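Local coordinates for protein peroxiredoxin PRX1, mitochondrial (Saccharomyces cerevisiae, PDB 5YKJ) that reduces hydroperoxides in mitochondria as a 1-Cys peroxiredoxin, its oxidised cysteine probably being regenerated through the glutathione and thioredoxin systems, at residues 32-37 with 46-51; 66-71 with 102-107; 78-83 with 94-99. All coordinates share one frame; numbering follows the deposited sequence.

Interaction 1 (32-37 with 46-51); sequences VLFSHP and TEVSAF
His36 of segment 32-37 meets Glu47 and Val48 of the helix. From CB the side chain turns with CG anti to the carbonyl carbon (chi1 -56°), which carries the imidazole toward the helix. ND1 lies 3.8 Å from Glu47 OE1, and CE1 comes closer, at 3.3 Å from the same oxygen, which meets the ring at its edge, near its plane. The carboxylate itself is steeply turned, its plane 64° from that of the imidazole. NE2 sits 3.6 Å from Val48 CG2, the methyl that also touches CD2. CD2 completes the circuit at the edge of the Phe34 ring. Replacing His36 with a serine would probably leave Val48 CG2 and the edge of the Phe34 ring without their flat neighbour and open a gap beside Glu47 OE1. Phe34 in turn stacks face to face with Phe51, centroids 4.7 Å apart and planes at 10°, while its CE2 approaches Val48 CG2. Glu47 is fixed largely from outside, through a salt bridge to Arg128 and a hydrogen bond to the backbone N of Arg151. The axes of segments 32-36 and 46-51 approach to 10.6 Å and run nearly antiparallel, placing helix 46-53 against strand 30-36 of the thioredoxin-fold sheet, with Trp79 and Ile83 of helix 73-87 against Val48 and Leu65 of strand 63-69 against Phe51.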
ATOM      1  N   VAL A  32      -1.446  -3.661  -1.012  1.00  9.08           N
ATOM      2  CA  VAL A  32      -0.549  -2.754  -0.340  1.00  8.78           C
ATOM      3  C   VAL A  32       0.812  -3.474  -0.196  1.00  9.73           C
ATOM      4  O   VAL A  32       0.922  -4.415   0.527  1.00  9.69           O
ATOM      5  CB  VAL A  32      -1.080  -2.256   1.012  1.00  9.89           C
ATOM      6  CG1 VAL A  32      -0.060  -1.371   1.690  1.00  9.34           C
ATOM      7  CG2 VAL A  32      -2.330  -1.456   0.852  1.00  8.06           C
ATOM      8  N   LEU A  33       1.808  -2.988  -0.936  1.00  8.56           N
ATOM      9  CA  LEU A  33       3.129  -3.527  -0.848  1.00  7.82           C
ATOM     10  C   LEU A  33       3.968  -2.536  -0.005  1.00  6.41           C
ATOM     11  O   LEU A  33       4.099  -1.426  -0.382  1.00  8.67           O
ATOM     12  CB  LEU A  33       3.733  -3.747  -2.221  1.00  7.23           C
ATOM     13  CG  LEU A  33       5.188  -4.121  -2.417  1.00 10.15           C
ATOM     14  CD1 LEU A  33       5.466  -5.472  -1.843  1.00 14.98           C
ATOM     15  CD2 LEU A  33       5.597  -3.993  -3.878  1.00 13.30           C
ATOM     16  N   PHE A  34       4.472  -2.993   1.128  1.00  6.42           N
ATOM     17  CA  PHE A  34       5.243  -2.187   2.024  1.00  7.72           C
ATOM     18  C   PHE A  34       6.646  -2.771   2.226  1.00 10.55           C
ATOM     19  O   PHE A  34       6.814  -3.903   2.324  1.00  9.96           O
ATOM     20  CB  PHE A  34       4.548  -1.956   3.374  1.00  8.77           C
ATOM     21  CG  PHE A  34       4.070  -3.208   4.069  1.00 10.21           C
ATOM     22  CD1 PHE A  34       2.858  -3.681   3.833  1.00 11.06           C
ATOM     23  CD2 PHE A  34       4.854  -3.880   4.942  1.00 11.65           C
ATOM     24  CE1 PHE A  34       2.405  -4.781   4.462  1.00 23.36           C
ATOM     25  CE2 PHE A  34       4.403  -5.000   5.596  1.00 15.95           C
ATOM     26  CZ  PHE A  34       3.191  -5.453   5.332  1.00 14.48           C
ATOM     27  N   SER A  35       7.608  -1.863   2.252  1.00  7.65           N
ATOM     28  CA  SER A  35       8.990  -2.169   2.255  1.00  7.56           C
ATOM     29  C   SER A  35       9.791  -1.827   3.507  1.00  6.75           C
ATOM     30  O   SER A  35       9.539  -0.896   4.129  1.00  8.16           O
ATOM     31  CB  SER A  35       9.629  -1.457   1.062  1.00  8.83           C
ATOM     32  OG  SER A  35       8.835  -1.617  -0.056  1.00 10.53           O
ATOM     33  N   HIS A  36      10.753  -2.698   3.788  1.00  8.04           N
ATOM     34  CA  HIS A  36      11.652  -2.580   4.908  1.00  7.39           C
ATOM     35  C   HIS A  36      13.084  -2.898   4.512  1.00 10.41           C
ATOM     36  O   HIS A  36      13.320  -3.769   3.816  1.00  9.78           O
ATOM     37  CB  HIS A  36      11.184  -3.491   6.054  1.00 10.10           C
ATOM     38  CG  HIS A  36       9.790  -3.204   6.458  1.00 12.93           C
ATOM     39  ND1 HIS A  36       9.464  -2.226   7.348  1.00 16.56           N
ATOM     40  CD2 HIS A  36       8.625  -3.742   6.059  1.00 21.52           C
ATOM     41  CE1 HIS A  36       8.162  -2.139   7.439  1.00 15.21           C
ATOM     42  NE2 HIS A  36       7.630  -3.057   6.682  1.00 18.75           N
ATOM     43  N   PRO A  37      14.037  -2.105   5.025  1.00  7.84           N
ATOM     44  CA  PRO A  37      15.437  -2.349   4.702  1.00  9.85           C
ATOM     45  C   PRO A  37      16.025  -3.647   5.297  1.00 12.89           C
ATOM     46  O   PRO A  37      16.878  -4.207   4.726  1.00 13.25           O
ATOM     47  CB  PRO A  37      16.171  -1.106   5.234  1.00 10.92           C
ATOM     48  CG  PRO A  37      15.129  -0.080   5.389  1.00 11.61           C
ATOM     49  CD  PRO A  37      13.881  -0.808   5.715  1.00 10.40           C
ATOM     50  N   THR A  46       7.358  -2.553  14.592  1.00 10.52           N
ATOM     51  CA  THR A  46       6.097  -2.002  15.044  1.00 11.78           C
ATOM     52  C   THR A  46       5.091  -1.861  13.904  1.00 11.11           C
ATOM     53  O   THR A  46       3.962  -2.028  14.103  1.00  9.92           O
ATOM     54  CB  THR A  46       6.219  -0.651  15.776  1.00 13.24           C
ATOM     55  OG1 THR A  46       6.564   0.372  14.868  1.00 12.31           O
ATOM     56  CG2 THR A  46       7.251  -0.702  16.914  1.00  8.42           C
ATOM     57  N   GLU A  47       5.600  -1.518  12.725  1.00 10.49           N
ATOM     58  CA  GLU A  47       4.772  -1.347  11.551  1.00 12.04           C
ATOM     59  C   GLU A  47       4.139  -2.648  11.046  1.00  9.31           C
ATOM     60  O   GLU A  47       2.996  -2.700  10.791  1.00 10.58           O
ATOM     61  CB  GLU A  47       5.611  -0.665  10.443  1.00  9.13           C
ATOM     62  CG  GLU A  47       5.997   0.785  10.732  1.00  9.25           C
ATOM     63  CD  GLU A  47       6.924   1.380   9.680  1.00 12.19           C
ATOM     64  OE1 GLU A  47       7.703   0.620   9.157  1.00 15.62           O
ATOM     65  OE2 GLU A  47       6.887   2.568   9.458  1.00 11.69           O
ATOM     66  N   VAL A  48       4.939  -3.680  10.954  1.00  8.76           N
ATOM     67  CA  VAL A  48       4.428  -4.940  10.541  1.00  8.75           C
ATOM     68  C   VAL A  48       3.427  -5.475  11.569  1.00 13.52           C
ATOM     69  O   VAL A  48       2.469  -6.044  11.252  1.00 10.03           O
ATOM     70  CB  VAL A  48       5.555  -5.968  10.210  1.00 11.54           C
ATOM     71  CG1 VAL A  48       4.962  -7.267   9.740  1.00  9.21           C
ATOM     72  CG2 VAL A  48       6.449  -5.486   9.125  1.00 12.80           C
ATOM     73  N   SER A  49       3.726  -5.223  12.806  1.00 11.94           N
ATOM     74  CA  SER A  49       2.840  -5.634  13.882  1.00  9.38           C
ATOM     75  C   SER A  49       1.475  -4.979  13.732  1.00 11.55           C
ATOM     76  O   SER A  49       0.483  -5.590  13.922  1.00 12.63           O
ATOM     77  CB  SER A  49       3.468  -5.233  15.265  1.00 17.40           C
ATOM     78  OG  SER A  49       4.621  -5.953  15.548  1.00 14.65           O
ATOM     79  N   ALA A  50       1.474  -3.703  13.418  1.00 11.66           N
ATOM     80  CA  ALA A  50       0.221  -2.987  13.254  1.00 11.99           C
ATOM     81  C   ALA A  50      -0.597  -3.500  12.059  1.00 10.51           C
ATOM     82  O   ALA A  50      -1.758  -3.693  12.162  1.00 10.88           O
ATOM     83  CB  ALA A  50       0.467  -1.486  13.173  1.00  9.86           C
ATOM     84  N   PHE A  51       0.073  -3.717  10.936  1.00  9.47           N
ATOM     85  CA  PHE A  51      -0.611  -4.235   9.780  1.00 10.85           C
ATOM     86  C   PHE A  51      -1.173  -5.606  10.095  1.00 13.85           C
ATOM     87  O   PHE A  51      -2.198  -5.946   9.644  1.00 13.14           O
ATOM     88  CB  PHE A  51       0.314  -4.292   8.565  1.00 11.99           C
ATOM     89  CG  PHE A  51       0.498  -2.968   7.885  1.00 11.99           C
ATOM     90  CD1 PHE A  51      -0.529  -2.375   7.222  1.00 13.13           C
ATOM     91  CD2 PHE A  51       1.708  -2.347   7.895  1.00 18.82           C
ATOM     92  CE1 PHE A  51      -0.335  -1.160   6.615  1.00 19.92           C
ATOM     93  CE2 PHE A  51       1.895  -1.112   7.296  1.00 27.07           C
ATOM     94  CZ  PHE A  51       0.875  -0.519   6.646  1.00 17.92           C
TER

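Interaction 2 (66-71 with 102-107); sequences IGLSVE and RNVAFL
Val70 lays its CG1 methyl against the aliphatic start of the Arg102 side chain, 3.8 Å from Arg102 CG, the two side chains passing at a slant. The methyl is carried there by a chi1 of -172°, with CG1 opposite the backbone N. Arg102 contributes only its hydrocarbon part to this meeting: the chain runs on extended from CG to NE, and the guanidinium is tied down farther away by NE to Phe116 O, NH1 to Ser123 OG and NH2 to Lys117 O. Three bonds to three residues of the following loop should leave that group little freedom to turn, and probably steady the methylene that Val70 touches. Here the backbones come close, the CA atoms of Val70 and Arg102 being 6.0 Å apart. Val70 is the centre of an inverse gamma turn just beyond strand 63-69, its weak closing bond running from Glu71 N to Ser69 O. The strand belongs to the central sheet of the thioredoxin fold, and the short helix 103-107 sits on the face of that sheet away from helices 46-53 and 73-87. Arg102 is the N-cap residue of this helix; its carbonyl accepts the bond from Phe106 N at 3.0 Å, while the carboxylate of Asp99 takes the backbone N-H groups of Val104 and Ala105 in the first turn. The second patch of the contact is mainly apolar. Leu68 CD1 lies 3.5 Å from Val104 CG1, the side chains sliding past each other in opposite directions, but this holds for one of two modelled positions of Leu68, and the closeness of the approach is therefore uncertain.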
ATOM      1  N   ILE A  66       1.170  -7.242   1.695  1.00 11.75           N
ATOM      2  CA  ILE A  66       2.402  -7.950   1.405  1.00  8.94           C
ATOM      3  C   ILE A  66       3.611  -7.086   1.785  1.00  7.24           C
ATOM      4  O   ILE A  66       3.713  -5.995   1.411  1.00  8.33           O
ATOM      5  CB  ILE A  66       2.475  -8.482  -0.023  1.00 11.51           C
ATOM      6  CG1 ILE A  66       3.691  -9.335  -0.192  1.00 11.90           C
ATOM      7  CG2 ILE A  66       2.421  -7.358  -1.026  1.00 11.69           C
ATOM      8  CD1 ILE A  66       3.558 -10.309  -1.333  1.00 16.10           C
ATOM      9  N   GLY A  67       4.463  -7.682   2.555  1.00  7.31           N
ATOM     10  CA  GLY A  67       5.594  -7.013   3.031  1.00  7.08           C
ATOM     11  C   GLY A  67       6.922  -7.342   2.262  1.00  8.58           C
ATOM     12  O   GLY A  67       6.969  -8.383   1.671  1.00 10.44           O
ATOM     13  N   LEU A  68       7.954  -6.489   2.081  0.60  7.23           N
ATOM     14  CA  LEU A  68       9.166  -6.814   1.468  0.60  8.45           C
ATOM     15  C   LEU A  68      10.188  -6.321   2.455  0.60 11.37           C
ATOM     16  O   LEU A  68      10.154  -5.291   2.954  0.60  9.40           O
ATOM     17  CB  LEU A  68       9.298  -6.044   0.140  0.60  8.93           C
ATOM     18  CG  LEU A  68      10.589  -6.178  -0.642  0.60 10.38           C
ATOM     19  CD1 LEU A  68      10.373  -5.706  -2.049  0.60 27.55           C
ATOM     20  CD2 LEU A  68      11.658  -5.301  -0.025  0.60  8.66           C
ATOM     21  N   SER A  69      11.200  -7.168   2.630  1.00 10.14           N
ATOM     22  CA  SER A  69      12.344  -6.876   3.460  1.00  7.68           C
ATOM     23  C   SER A  69      13.579  -7.552   2.832  1.00 10.88           C
ATOM     24  O   SER A  69      13.465  -8.639   2.381  1.00  8.93           O
ATOM     25  CB  SER A  69      12.163  -7.320   4.884  1.00 14.49           C
ATOM     26  OG  SER A  69      13.264  -6.961   5.602  1.00 12.80           O
ATOM     27  N   VAL A  70      14.739  -6.884   2.853  1.00 10.98           N
ATOM     28  CA  VAL A  70      15.915  -7.431   2.290  1.00 11.68           C
ATOM     29  C   VAL A  70      16.708  -8.387   3.105  1.00 14.62           C
ATOM     30  O   VAL A  70      17.757  -8.101   3.504  1.00 16.45           O
ATOM     31  CB  VAL A  70      16.792  -6.273   1.776  1.00 12.74           C
ATOM     32  CG1 VAL A  70      17.970  -6.782   0.979  1.00 20.24           C
ATOM     33  CG2 VAL A  70      15.960  -5.318   0.981  1.00 18.75           C
ATOM     34  N   GLU A  71      16.119  -9.540   3.292  1.00 13.16           N
ATOM     35  CA  GLU A  71      16.694 -10.668   3.984  1.00 11.33           C
ATOM     36  C   GLU A  71      16.039 -11.939   3.445  1.00 11.90           C
ATOM     37  O   GLU A  71      15.139 -11.880   2.727  1.00 13.21           O
ATOM     38  CB  GLU A  71      16.506 -10.599   5.519  1.00 16.76           C
ATOM     39  CG  GLU A  71      16.884  -9.302   6.139  1.00 32.91           C
ATOM     40  CD  GLU A  71      17.565  -9.413   7.493  1.00 45.25           C
ATOM     41  OE1 GLU A  71      17.757  -8.426   8.174  1.00 31.03           O
ATOM     42  OE2 GLU A  71      17.866 -10.527   7.894  1.00 52.06           O
ATOM     43  N   ARG A 102      18.127  -8.019  -3.090  1.00  9.44           N
ATOM     44  CA  ARG A 102      17.523  -6.765  -3.469  1.00  9.46           C
ATOM     45  C   ARG A 102      16.936  -6.763  -4.865  1.00  8.79           C
ATOM     46  O   ARG A 102      16.702  -5.729  -5.384  1.00  9.27           O
ATOM     47  CB  ARG A 102      18.519  -5.581  -3.409  1.00 14.32           C
ATOM     48  CG  ARG A 102      19.405  -5.438  -2.251  1.00 35.66           C
ATOM     49  CD  ARG A 102      20.616  -4.599  -2.654  1.00 27.93           C
ATOM     50  NE  ARG A 102      21.573  -4.670  -1.599  1.00 23.95           N
ATOM     51  CZ  ARG A 102      22.234  -3.685  -1.050  1.00 33.75           C
ATOM     52  NH1 ARG A 102      22.139  -2.456  -1.469  1.00 16.09           N
ATOM     53  NH2 ARG A 102      23.012  -3.994  -0.071  1.00 31.76           N
ATOM     54  N   ASN A 103      16.698  -7.927  -5.416  1.00  9.09           N
ATOM     55  CA  ASN A 103      16.187  -7.979  -6.759  1.00  9.80           C
ATOM     56  C   ASN A 103      14.786  -7.322  -6.930  1.00 10.68           C
ATOM     57  O   ASN A 103      14.541  -6.647  -7.873  1.00  8.85           O
ATOM     58  CB  ASN A 103      16.170  -9.451  -7.288  1.00 10.39           C
ATOM     59  CG  ASN A 103      17.520 -10.133  -7.195  1.00 14.09           C
ATOM     60  OD1 ASN A 103      18.465  -9.633  -7.594  1.00 18.12           O
ATOM     61  ND2 ASN A 103      17.540 -11.265  -6.646  1.00 19.43           N
ATOM     62  N   VAL A 104      13.888  -7.618  -6.004  1.00  8.07           N
ATOM     63  CA  VAL A 104      12.544  -7.052  -6.050  1.00 10.91           C
ATOM     64  C   VAL A 104      12.554  -5.540  -5.726  1.00  9.29           C
ATOM     65  O   VAL A 104      11.884  -4.793  -6.302  1.00  8.92           O
ATOM     66  CB  VAL A 104      11.512  -7.820  -5.182  1.00 11.76           C
ATOM     67  CG1 VAL A 104      10.105  -7.216  -5.241  1.00 13.25           C
ATOM     68  CG2 VAL A 104      11.493  -9.279  -5.558  1.00 12.52           C
ATOM     69  N   ALA A 105      13.393  -5.171  -4.778  1.00  8.01           N
ATOM     70  CA  ALA A 105      13.533  -3.774  -4.429  1.00 11.96           C
ATOM     71  C   ALA A 105      14.013  -2.964  -5.624  1.00 10.68           C
ATOM     72  O   ALA A 105      13.605  -1.908  -5.837  1.00  8.12           O
ATOM     73  CB  ALA A 105      14.533  -3.631  -3.290  1.00 11.40           C
ATOM     74  N   PHE A 106      14.941  -3.554  -6.355  1.00  7.41           N
ATOM     75  CA  PHE A 106      15.502  -2.975  -7.554  1.00  7.93           C
ATOM     76  C   PHE A 106      14.430  -2.823  -8.633  1.00  9.05           C
ATOM     77  O   PHE A 106      14.307  -1.811  -9.233  1.00  7.15           O
ATOM     78  CB  PHE A 106      16.688  -3.835  -8.040  1.00  8.16           C
ATOM     79  CG  PHE A 106      17.352  -3.348  -9.313  1.00  9.35           C
ATOM     80  CD1 PHE A 106      18.063  -2.189  -9.374  1.00 13.99           C
ATOM     81  CD2 PHE A 106      17.264  -4.114 -10.435  1.00 11.72           C
ATOM     82  CE1 PHE A 106      18.633  -1.799 -10.544  1.00 22.28           C
ATOM     83  CE2 PHE A 106      17.858  -3.726 -11.588  1.00 12.66           C
ATOM     84  CZ  PHE A 106      18.537  -2.570 -11.647  1.00 15.61           C
ATOM     85  N   LEU A 107      13.628  -3.872  -8.767  1.00  6.88           N
ATOM     86  CA  LEU A 107      12.551  -3.872  -9.724  1.00  6.63           C
ATOM     87  C   LEU A 107      11.533  -2.754  -9.429  1.00  6.30           C
ATOM     88  O   LEU A 107      10.914  -2.262 -10.285  1.00  8.33           O
ATOM     89  CB  LEU A 107      11.859  -5.232  -9.745  1.00  7.86           C
ATOM     90  CG  LEU A 107      10.598  -5.394 -10.555  1.00  7.75           C
ATOM     91  CD1 LEU A 107      10.943  -5.350 -12.036  1.00 10.16           C
ATOM     92  CD2 LEU A 107       9.948  -6.712 -10.216  1.00  9.83           C
TER

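Interaction 3 (78-83 with 94-99); sequences KWIQDI and FPIIGD
Ile96 and Ile80 reach toward each other tip to tip inside a beta-alpha-beta unit, the one formed by strand 63-69, helix 73-87 and strand 96-98. Ile96 CD1 does most of the touching: it lies 3.7 Å from Ile80 CG1 and 3.8 Å from Ile80 CD1. Both isoleucines turn CG1 anti to the carbonyl carbon (chi1 -53° in Ile96), which lets the longer branch of each extend toward the other. Roughly at right angles to this approach stands Trp79, whose CE3 is 4.2 Å from Ile96 CD1; the methyl meets the indole obliquely. The contact is small and wholly apolar, with one strand side chain set against two consecutive helix residues. A second shell fixes these parts. Ile96 N is hydrogen-bonded to Thr16 OG1, and the same threonine touches the side chain of Ile80, so that one loop residue borders both partners. Ile97 O accepts a hydrogen bond from His76 NE2, a direct polar tie between the edge strand and the helix packed on it. The five-membered ring of the indole is held by a hydrogen bond from NE1 to Thr45 OG1, next in the chain to the oxidised Cys44, and the indole meets the ring of Phe40 with planes at about 50°. Val48 of helix 46-53 also packs against it. One turn along its own helix, Ile83 places CD1 over the centre of the Trp79 ring, 3.6 Å above its plane.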
ATOM      1  N   LYS A  78      11.728 -16.037  11.548  1.00 11.89           N
ATOM      2  CA  LYS A  78      12.081 -15.723  12.911  1.00 12.94           C
ATOM      3  C   LYS A  78      11.534 -14.353  13.322  1.00 12.05           C
ATOM      4  O   LYS A  78      11.070 -14.174  14.388  1.00 11.98           O
ATOM      5  CB  LYS A  78      13.596 -15.701  13.114  1.00 20.86           C
ATOM      6  CG  LYS A  78      14.314 -16.994  12.834  1.00 40.60           C
ATOM      7  CD  LYS A  78      15.853 -16.839  12.866  1.00 40.16           C
ATOM      8  CE  LYS A  78      16.445 -15.738  11.951  1.00 49.86           C
ATOM      9  NZ  LYS A  78      17.712 -16.020  11.162  1.00 52.29           N
ATOM     10  N   TRP A  79      11.614 -13.395  12.398  1.00 11.60           N
ATOM     11  CA  TRP A  79      11.110 -12.054  12.646  1.00 12.94           C
ATOM     12  C   TRP A  79       9.599 -12.112  12.899  1.00 10.39           C
ATOM     13  O   TRP A  79       9.126 -11.505  13.771  1.00 10.52           O
ATOM     14  CB  TRP A  79      11.442 -11.159  11.443  1.00 10.00           C
ATOM     15  CG  TRP A  79      11.196  -9.686  11.623  1.00  9.77           C
ATOM     16  CD1 TRP A  79      11.258  -9.004  12.768  1.00 10.19           C
ATOM     17  CD2 TRP A  79      10.869  -8.743  10.618  1.00  9.26           C
ATOM     18  NE1 TRP A  79      10.969  -7.704  12.564  1.00 11.86           N
ATOM     19  CE2 TRP A  79      10.706  -7.529  11.247  1.00 10.58           C
ATOM     20  CE3 TRP A  79      10.637  -8.830   9.269  1.00 11.14           C
ATOM     21  CZ2 TRP A  79      10.374  -6.384  10.567  1.00 14.03           C
ATOM     22  CZ3 TRP A  79      10.314  -7.689   8.589  1.00 10.55           C
ATOM     23  CH2 TRP A  79      10.182  -6.487   9.243  1.00 13.86           C
ATOM     24  N   ILE A  80       8.900 -12.906  12.106  1.00 10.22           N
ATOM     25  CA  ILE A  80       7.457 -13.023  12.315  1.00 11.42           C
ATOM     26  C   ILE A  80       7.111 -13.579  13.702  1.00 13.65           C
ATOM     27  O   ILE A  80       6.137 -13.240  14.209  1.00 11.03           O
ATOM     28  CB  ILE A  80       6.777 -13.807  11.179  1.00 11.42           C
ATOM     29  CG1 ILE A  80       6.556 -12.890   9.988  1.00 14.25           C
ATOM     30  CG2 ILE A  80       5.447 -14.429  11.563  1.00 12.99           C
ATOM     31  CD1 ILE A  80       6.024 -13.685   8.844  1.00 45.66           C
ATOM     32  N   GLN A  81       7.946 -14.458  14.218  1.00 13.00           N
ATOM     33  CA  GLN A  81       7.710 -14.981  15.546  1.00 12.61           C
ATOM     34  C   GLN A  81       7.796 -13.850  16.566  1.00 12.83           C
ATOM     35  O   GLN A  81       7.008 -13.793  17.449  1.00 13.09           O
ATOM     36  CB  GLN A  81       8.638 -16.164  15.875  1.00 16.03           C
ATOM     37  CG  GLN A  81       8.464 -17.355  14.970  1.00 18.93           C
ATOM     38  CD  GLN A  81       9.442 -18.481  15.202  1.00 35.46           C
ATOM     39  OE1 GLN A  81       9.860 -18.707  16.264  1.00 30.07           O
ATOM     40  NE2 GLN A  81       9.798 -19.161  14.167  1.00 56.12           N
ATOM     41  N   ASP A  82       8.760 -12.971  16.416  1.00 12.01           N
ATOM     42  CA  ASP A  82       8.870 -11.851  17.322  1.00 12.72           C
ATOM     43  C   ASP A  82       7.655 -10.915  17.175  1.00 19.04           C
ATOM     44  O   ASP A  82       7.111 -10.471  18.114  1.00 14.46           O
ATOM     45  CB  ASP A  82      10.136 -11.063  17.006  1.00 20.09           C
ATOM     46  CG  ASP A  82      11.373 -11.598  17.681  1.00 24.24           C
ATOM     47  OD1 ASP A  82      11.298 -12.627  18.290  1.00 18.48           O
ATOM     48  OD2 ASP A  82      12.349 -10.889  17.585  1.00 15.46           O
ATOM     49  N   ILE A  83       7.271 -10.672  15.933  1.00 11.40           N
ATOM     50  CA  ILE A  83       6.136  -9.798  15.642  1.00 14.70           C
ATOM     51  C   ILE A  83       4.839 -10.357  16.269  1.00 16.09           C
ATOM     52  O   ILE A  83       4.092  -9.639  16.839  1.00 15.81           O
ATOM     53  CB  ILE A  83       5.972  -9.572  14.113  1.00 14.23           C
ATOM     54  CG1 ILE A  83       7.074  -8.680  13.520  1.00 12.53           C
ATOM     55  CG2 ILE A  83       4.595  -8.971  13.777  1.00 16.04           C
ATOM     56  CD1 ILE A  83       7.473  -8.960  12.105  1.00 18.49           C
ATOM     57  N   PHE A  94      -0.226 -12.443   6.113  1.00 14.44           N
ATOM     58  CA  PHE A  94       0.252 -12.029   4.833  1.00 14.46           C
ATOM     59  C   PHE A  94       1.713 -12.410   4.746  1.00 13.36           C
ATOM     60  O   PHE A  94       2.361 -12.635   5.667  1.00 11.17           O
ATOM     61  CB  PHE A  94       0.050 -10.517   4.631  1.00 13.92           C
ATOM     62  CG  PHE A  94       0.539  -9.676   5.771  1.00 14.44           C
ATOM     63  CD1 PHE A  94       1.869  -9.418   5.906  1.00 13.08           C
ATOM     64  CD2 PHE A  94      -0.320  -9.121   6.682  1.00 15.16           C
ATOM     65  CE1 PHE A  94       2.332  -8.664   6.947  1.00 10.87           C
ATOM     66  CE2 PHE A  94       0.145  -8.322   7.691  1.00 12.99           C
ATOM     67  CZ  PHE A  94       1.470  -8.118   7.843  1.00 11.89           C
ATOM     68  N   PRO A  95       2.153 -12.482   3.499  1.00 12.22           N
ATOM     69  CA  PRO A  95       3.533 -12.823   3.257  1.00 14.00           C
ATOM     70  C   PRO A  95       4.516 -11.683   3.437  1.00  9.45           C
ATOM     71  O   PRO A  95       4.160 -10.572   3.326  1.00  9.37           O
ATOM     72  CB  PRO A  95       3.575 -13.173   1.766  1.00 13.35           C
ATOM     73  CG  PRO A  95       2.219 -13.004   1.234  1.00 18.11           C
ATOM     74  CD  PRO A  95       1.444 -12.256   2.229  1.00 12.19           C
ATOM     75  N   ILE A  96       5.740 -12.070   3.698  1.00  9.74           N
ATOM     76  CA  ILE A  96       6.847 -11.168   3.698  1.00  9.11           C
ATOM     77  C   ILE A  96       7.815 -11.773   2.661  1.00  9.67           C
ATOM     78  O   ILE A  96       8.173 -12.881   2.773  1.00 10.55           O
ATOM     79  CB  ILE A  96       7.560 -10.993   5.045  1.00  8.87           C
ATOM     80  CG1 ILE A  96       6.539 -10.638   6.127  1.00 12.16           C
ATOM     81  CG2 ILE A  96       8.582  -9.881   4.936  1.00 11.71           C
ATOM     82  CD1 ILE A  96       7.139 -10.293   7.441  1.00 32.37           C
ATOM     83  N   ILE A  97       8.174 -10.976   1.656  1.00  8.33           N
ATOM     84  CA  ILE A  97       9.046 -11.410   0.606  1.00  9.99           C
ATOM     85  C   ILE A  97      10.522 -11.451   1.034  1.00  8.59           C
ATOM     86  O   ILE A  97      11.016 -10.535   1.552  1.00  9.28           O
ATOM     87  CB  ILE A  97       8.919 -10.446  -0.605  1.00 10.68           C
ATOM     88  CG1 ILE A  97       7.494 -10.441  -1.179  1.00  9.97           C
ATOM     89  CG2 ILE A  97       9.989 -10.723  -1.656  1.00  8.94           C
ATOM     90  CD1 ILE A  97       7.135  -9.153  -1.911  1.00  9.44           C
ATOM     91  N   GLY A  98      11.175 -12.570   0.767  1.00 10.60           N
ATOM     92  CA  GLY A  98      12.575 -12.685   1.070  1.00  9.02           C
ATOM     93  C   GLY A  98      13.406 -12.189  -0.099  1.00 15.43           C
ATOM     94  O   GLY A  98      13.719 -12.888  -0.983  1.00 26.75           O
ATOM     95  N   ASP A  99      13.726 -10.930  -0.076  1.00 16.00           N
ATOM     96  CA  ASP A  99      14.471 -10.283  -1.123  1.00 13.72           C
ATOM     97  C   ASP A  99      15.939 -10.163  -0.754  1.00 12.32           C
ATOM     98  O   ASP A  99      16.491  -9.135  -0.663  1.00 10.61           O
ATOM     99  CB  ASP A  99      13.849  -8.910  -1.360  1.00 11.84           C
ATOM    100  CG  ASP A  99      14.209  -8.318  -2.710  1.00 12.59           C
ATOM    101  OD1 ASP A  99      14.432  -9.061  -3.592  1.00 12.34           O
ATOM    102  OD2 ASP A  99      14.221  -7.118  -2.807  1.00 11.86           O
TER

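The three contacts share one sheet, in which strand 30-36 neighbours 63-69 and 63-69 neighbours 96-98. Probable hydrogen bonds join them: His36 N to Leu68 O and Phe34 O to Leu68 N, both 2.8 Å, link interactions 1 and 2, and Gly67 O to Ile97 N, 2.9 Å, links 2 and 3. Interactions 1 and 3 also meet through side chains on one sheet face, where Phe34 CZ lies 3.7 Å from Phe94 CE1 and Val48 CG1 3.8 Å from Ile83 CD1; interaction 2 occupies the other face. Along the chain, interaction 3 nests within the loop closed by interaction 2. In sequence, the oxidised Cys44, probably the peroxidatic cysteine, falls between the segments of interaction 1.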